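Local coordinates for protein 6-aminohexanoate-dimer hydrolase (Bacillus anthracis, PDB 4GB7) that probably hydrolyses the amide bond of 6-aminohexanoate dimers as a serine hydrolase of the beta-lactamase superfamily, at residues H197-P202 / I217-K222; D208-L213 / D225-I230. One frame throughout, in Å; residues are numbered along the deposited sequence.

Contact 1 (H197-P202 / I217-K222); sequences HGYEHP and ILPRDK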
# COMPACT_ATOMS: atom_id res chain seq x y z
N HIS A 197 -20.99 -7.66 12.25
CA HIS A 197 -22.08 -6.68 12.51
C HIS A 197 -23.11 -6.70 11.40
O HIS A 197 -23.72 -5.70 11.06
CB HIS A 197 -21.49 -5.29 12.73
CG HIS A 197 -20.53 -5.25 13.87
ND1 HIS A 197 -20.94 -5.39 15.15
CD2 HIS A 197 -19.14 -5.17 13.91
CE1 HIS A 197 -19.86 -5.40 15.97
NE2 HIS A 197 -18.76 -5.24 15.22
N GLY A 198 -23.29 -7.87 10.82
CA GLY A 198 -24.28 -8.08 9.81
C GLY A 198 -23.96 -7.58 8.43
O GLY A 198 -24.79 -7.70 7.50
N TYR A 199 -22.75 -7.09 8.24
CA TYR A 199 -22.40 -6.54 6.94
C TYR A 199 -21.64 -7.55 6.14
O TYR A 199 -20.80 -8.24 6.67
CB TYR A 199 -21.51 -5.31 7.08
CG TYR A 199 -21.14 -4.75 5.74
CD1 TYR A 199 -21.94 -3.80 5.12
CD2 TYR A 199 -20.02 -5.23 5.03
CE1 TYR A 199 -21.63 -3.31 3.86
CE2 TYR A 199 -19.70 -4.72 3.76
CZ TYR A 199 -20.52 -3.77 3.19
OH TYR A 199 -20.24 -3.28 1.95
N GLU A 200 -21.98 -7.71 4.86
CA GLU A 200 -21.10 -8.45 3.98
C GLU A 200 -21.25 -7.94 2.56
O GLU A 200 -22.32 -7.47 2.19
CB GLU A 200 -21.30 -9.96 4.08
CG GLU A 200 -22.31 -10.57 3.18
CD GLU A 200 -22.59 -12.05 3.48
OE1 GLU A 200 -21.68 -12.82 3.86
OE2 GLU A 200 -23.76 -12.42 3.34
N HIS A 201 -20.16 -7.98 1.83
CA HIS A 201 -20.10 -7.58 0.45
C HIS A 201 -19.32 -8.66 -0.25
O HIS A 201 -18.36 -9.15 0.28
CB HIS A 201 -19.37 -6.25 0.34
CG HIS A 201 -19.28 -5.72 -1.07
ND1 HIS A 201 -18.52 -6.31 -2.01
CD2 HIS A 201 -19.89 -4.64 -1.68
CE1 HIS A 201 -18.64 -5.64 -3.17
NE2 HIS A 201 -19.47 -4.62 -2.98
N PRO A 202 -19.74 -9.06 -1.48
CA PRO A 202 -19.11 -10.25 -2.07
C PRO A 202 -17.65 -10.10 -2.46
O PRO A 202 -16.96 -11.09 -2.62
CB PRO A 202 -19.93 -10.50 -3.33
CG PRO A 202 -20.64 -9.24 -3.59
CD PRO A 202 -20.86 -8.57 -2.29
N ILE A 217 -17.44 4.86 6.12
CA ILE A 217 -17.47 5.00 4.66
C ILE A 217 -18.13 3.79 3.99
O ILE A 217 -18.12 3.67 2.77
CB ILE A 217 -16.08 5.31 4.03
CG1 ILE A 217 -15.08 4.16 4.16
CG2 ILE A 217 -15.49 6.58 4.62
CD1 ILE A 217 -13.78 4.41 3.38
N LEU A 218 -18.68 2.88 4.81
CA LEU A 218 -19.72 1.94 4.36
C LEU A 218 -20.98 2.22 5.18
O LEU A 218 -20.91 2.85 6.24
CB LEU A 218 -19.30 0.49 4.52
CG LEU A 218 -18.25 0.00 3.51
CD1 LEU A 218 -17.75 -1.38 3.88
CD2 LEU A 218 -18.84 0.05 2.10
N PRO A 219 -22.15 1.76 4.70
CA PRO A 219 -23.40 2.15 5.37
C PRO A 219 -23.56 1.47 6.72
O PRO A 219 -23.38 0.24 6.82
CB PRO A 219 -24.47 1.65 4.41
CG PRO A 219 -23.78 1.55 3.11
CD PRO A 219 -22.42 1.06 3.45
N ARG A 220 -23.93 2.26 7.73
CA ARG A 220 -24.21 1.68 9.04
C ARG A 220 -25.72 1.59 9.15
O ARG A 220 -26.40 2.61 9.13
CB ARG A 220 -23.64 2.53 10.16
CG ARG A 220 -22.14 2.64 10.21
CD ARG A 220 -21.66 3.78 11.11
NE ARG A 220 -20.20 3.82 11.28
CZ ARG A 220 -19.53 4.78 11.91
NH1 ARG A 220 -20.19 5.81 12.46
NH2 ARG A 220 -18.19 4.71 12.04
N ASP A 221 -26.24 0.37 9.21
CA ASP A 221 -27.69 0.18 9.14
C ASP A 221 -28.37 0.58 10.44
O ASP A 221 -27.70 1.05 11.39
CB ASP A 221 -28.05 -1.23 8.66
CG ASP A 221 -27.76 -2.30 9.68
OD1 ASP A 221 -27.60 -2.03 10.90
OD2 ASP A 221 -27.71 -3.47 9.22
N LYS A 222 -29.69 0.44 10.48
CA LYS A 222 -30.47 0.85 11.65
C LYS A 222 -30.03 0.15 12.92
O LYS A 222 -30.14 0.72 13.99
CB LYS A 222 -31.98 0.65 11.42
CG LYS A 222 -32.44 -0.78 11.12
CD LYS A 222 -33.97 -0.84 10.97
CE LYS A 222 -34.48 -2.25 10.67
NZ LYS A 222 -35.87 -2.31 10.18
O HOH W 1 -24.64 -4.25 8.95
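L218 meets the phenol end of Y199, and this small apolar meeting carries most of the contact between two loops that have no direct hydrogen bond to each other. The two methyl groups of L218 divide the work. CD1 of L218 lies 3.7 Å from CZ of Y199 and reaches CE2 as well, approaching the ring obliquely, while CD2 of L218 comes to 3.6 Å from the Y199 hydroxyl, OH. The two side chains cross at about a right angle. Y199 extends far enough because its CG stands anti to the backbone N (chi1 179°), which sends the ring across the gap toward 217-222. P219 follows with a lighter touch: its CD is 4.5 Å from CE1 of Y199, again approaching the ring obliquely. R220 turns away from this loop, and its guanidinium group forms a salt bridge with E293. At D221 the contact becomes polar and indirect. A water donates to the backbone O of H197 at 2.7 Å and to OD2 of D221 at a longer 3.2 Å, linking the loops where their side chains no longer meet. Behind the apolar part, Y199 also rests on A209 and L218 on Y212, both of helix 206-214. The loops before and after helix 206-214 thus meet beside it through one tyrosine set against a leucine and a proline, within the beta-lactamase-like fold.

Contact 2 (D208-L213 / D225-I230); sequences DAQLYL and DGPMKI
Apolar packing joins L211 to I230, where CD1 of L211 lies 4.1 Å from CG1 of I230 and the two side chains meet at a slant. The CG of L211 is anti to its backbone N (chi1 176°), an orientation that carries the branched end toward I230 although the side chain does not leave the helix pointing that way.

P227 contributes much of the rest, with its ring directed at the helix. Here polar groups take part by van der Waals contact, since no hydrogen bond spans the two segments. CG of P227 sits 4.0 Å from the backbone O of Q210. OE1 of Q210 is 3.7 Å from CD of P227, and the glutamine side chain runs across the proline at about a right angle. A bend at chi2 (-50°) turns the Q210 amide aside, and the amide is held by its other end: NE2 bonds to OD1 of N206 and to the backbone O of T196, which fixes its rotation and leaves OE1 beside the proline ring. L213 comes near P227 through its carbonyl, L213 O lying 3.8 Å from P227 O without a hydrogen bond between them. P227 O is tied down separately by the hydroxyl of Y224.

All the touching residues are buried. The contact sets the loop leading into helix 230-235 across helix 206-214, with M233 of the former packing on Q210, L211 and P227, while helix 251-265 borders L211 and I230 through E255.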
# COMPACT_ATOMS: atom_id res chain seq x y z
N ASP A 208 -11.42 -5.75 5.77
CA ASP A 208 -11.58 -4.51 5.05
C ASP A 208 -12.96 -3.84 5.38
O ASP A 208 -13.02 -2.65 5.65
CB ASP A 208 -11.53 -4.75 3.54
CG ASP A 208 -10.13 -4.96 3.00
OD1 ASP A 208 -9.16 -4.39 3.51
OD2 ASP A 208 -10.01 -5.66 1.99
N ALA A 209 -14.05 -4.61 5.32
CA ALA A 209 -15.40 -4.14 5.62
C ALA A 209 -15.39 -3.43 6.98
O ALA A 209 -15.86 -2.31 7.11
CB ALA A 209 -16.39 -5.31 5.62
N GLN A 210 -14.77 -4.06 7.97
CA GLN A 210 -14.77 -3.50 9.33
C GLN A 210 -14.02 -2.19 9.42
O GLN A 210 -14.45 -1.25 10.12
CB GLN A 210 -14.25 -4.48 10.36
CG GLN A 210 -15.17 -5.69 10.57
CD GLN A 210 -16.62 -5.33 10.79
OE1 GLN A 210 -16.94 -4.58 11.71
NE2 GLN A 210 -17.52 -5.84 9.92
N LEU A 211 -12.91 -2.08 8.69
CA LEU A 211 -12.15 -0.82 8.71
C LEU A 211 -12.96 0.27 8.08
O LEU A 211 -13.03 1.38 8.58
CB LEU A 211 -10.82 -1.01 7.95
CG LEU A 211 -9.93 0.24 7.79
CD1 LEU A 211 -9.29 0.54 9.14
CD2 LEU A 211 -8.90 0.02 6.67
N TYR A 212 -13.63 -0.06 6.96
CA TYR A 212 -14.47 0.94 6.33
C TYR A 212 -15.73 1.31 7.15
O TYR A 212 -16.08 2.47 7.21
CB TYR A 212 -14.85 0.50 4.92
CG TYR A 212 -13.67 0.27 3.98
CD1 TYR A 212 -12.46 0.95 4.13
CD2 TYR A 212 -13.80 -0.54 2.88
CE1 TYR A 212 -11.41 0.75 3.27
CE2 TYR A 212 -12.73 -0.77 2.03
CZ TYR A 212 -11.56 -0.10 2.19
OH TYR A 212 -10.53 -0.33 1.31
N LEU A 213 -16.38 0.34 7.81
CA LEU A 213 -17.49 0.63 8.71
C LEU A 213 -17.00 1.49 9.88
O LEU A 213 -17.62 2.49 10.23
CB LEU A 213 -18.11 -0.65 9.22
CG LEU A 213 -18.98 -1.38 8.19
CD1 LEU A 213 -19.08 -2.86 8.58
CD2 LEU A 213 -20.34 -0.72 8.01
N ASP A 225 -24.22 -1.95 15.48
CA ASP A 225 -23.60 -2.02 16.79
C ASP A 225 -22.09 -2.27 16.65
O ASP A 225 -21.44 -2.86 17.51
CB ASP A 225 -24.24 -3.16 17.61
CG ASP A 225 -23.96 -4.56 17.02
OD1 ASP A 225 -23.62 -4.71 15.82
OD2 ASP A 225 -24.09 -5.54 17.78
N GLY A 226 -21.53 -1.84 15.54
CA GLY A 226 -20.15 -2.08 15.25
C GLY A 226 -19.26 -0.91 15.64
O GLY A 226 -19.67 0.04 16.31
N PRO A 227 -18.00 -0.96 15.17
CA PRO A 227 -17.05 0.09 15.56
C PRO A 227 -17.42 1.48 15.03
O PRO A 227 -17.91 1.61 13.88
CB PRO A 227 -15.72 -0.45 14.98
CG PRO A 227 -16.16 -1.23 13.78
CD PRO A 227 -17.35 -1.98 14.32
N MSE A 228 -17.20 2.51 15.85
CA MSE A 228 -17.52 3.90 15.47
C MSE A 228 -16.31 4.71 15.04
O MSE A 228 -16.46 5.77 14.46
CB MSE A 228 -18.26 4.61 16.63
CG MSE A 228 -19.61 3.96 17.07
SE MSE A 228 -20.92 3.97 15.62
CE MSE A 228 -21.39 5.89 15.70
N LYS A 229 -15.12 4.18 15.33
CA LYS A 229 -13.86 4.75 14.94
C LYS A 229 -12.89 3.59 14.82
O LYS A 229 -13.15 2.52 15.35
CB LYS A 229 -13.41 5.76 15.97
CG LYS A 229 -13.14 5.19 17.34
CD LYS A 229 -12.77 6.30 18.30
CE LYS A 229 -12.41 5.77 19.66
NZ LYS A 229 -11.78 6.81 20.51
N ILE A 230 -11.76 3.80 14.15
CA ILE A 230 -10.80 2.72 13.88
C ILE A 230 -10.34 1.98 15.16
O ILE A 230 -10.27 0.75 15.19
CB ILE A 230 -9.59 3.25 13.07
CG1 ILE A 230 -10.03 3.66 11.66
CG2 ILE A 230 -8.46 2.21 12.97
CD1 ILE A 230 -8.97 4.49 10.97

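Overall arrangement
Contact 1 and contact 2 illustrate how loops on both ends of a short helix can meet each other and the helix: their segments alternate along the chain, and their centres lie about 9 Å apart. Two probable hydrogen bonds join them directly, H197 ND1 to D225 OD1 at 2.8 Å and R220 NH2 to L213 O at 2.9 Å. Packing adds P219 O against L213 CD2 at 3.4 Å. Contact 1 is the more peripheral, its centre about 24 Å from the chain centre against about 19 Å for contact 2. The side chain of L211 lies near, without touching, S140, K143 and Y249, which probably form the SxxK-type catalytic centre expected of this superfamily.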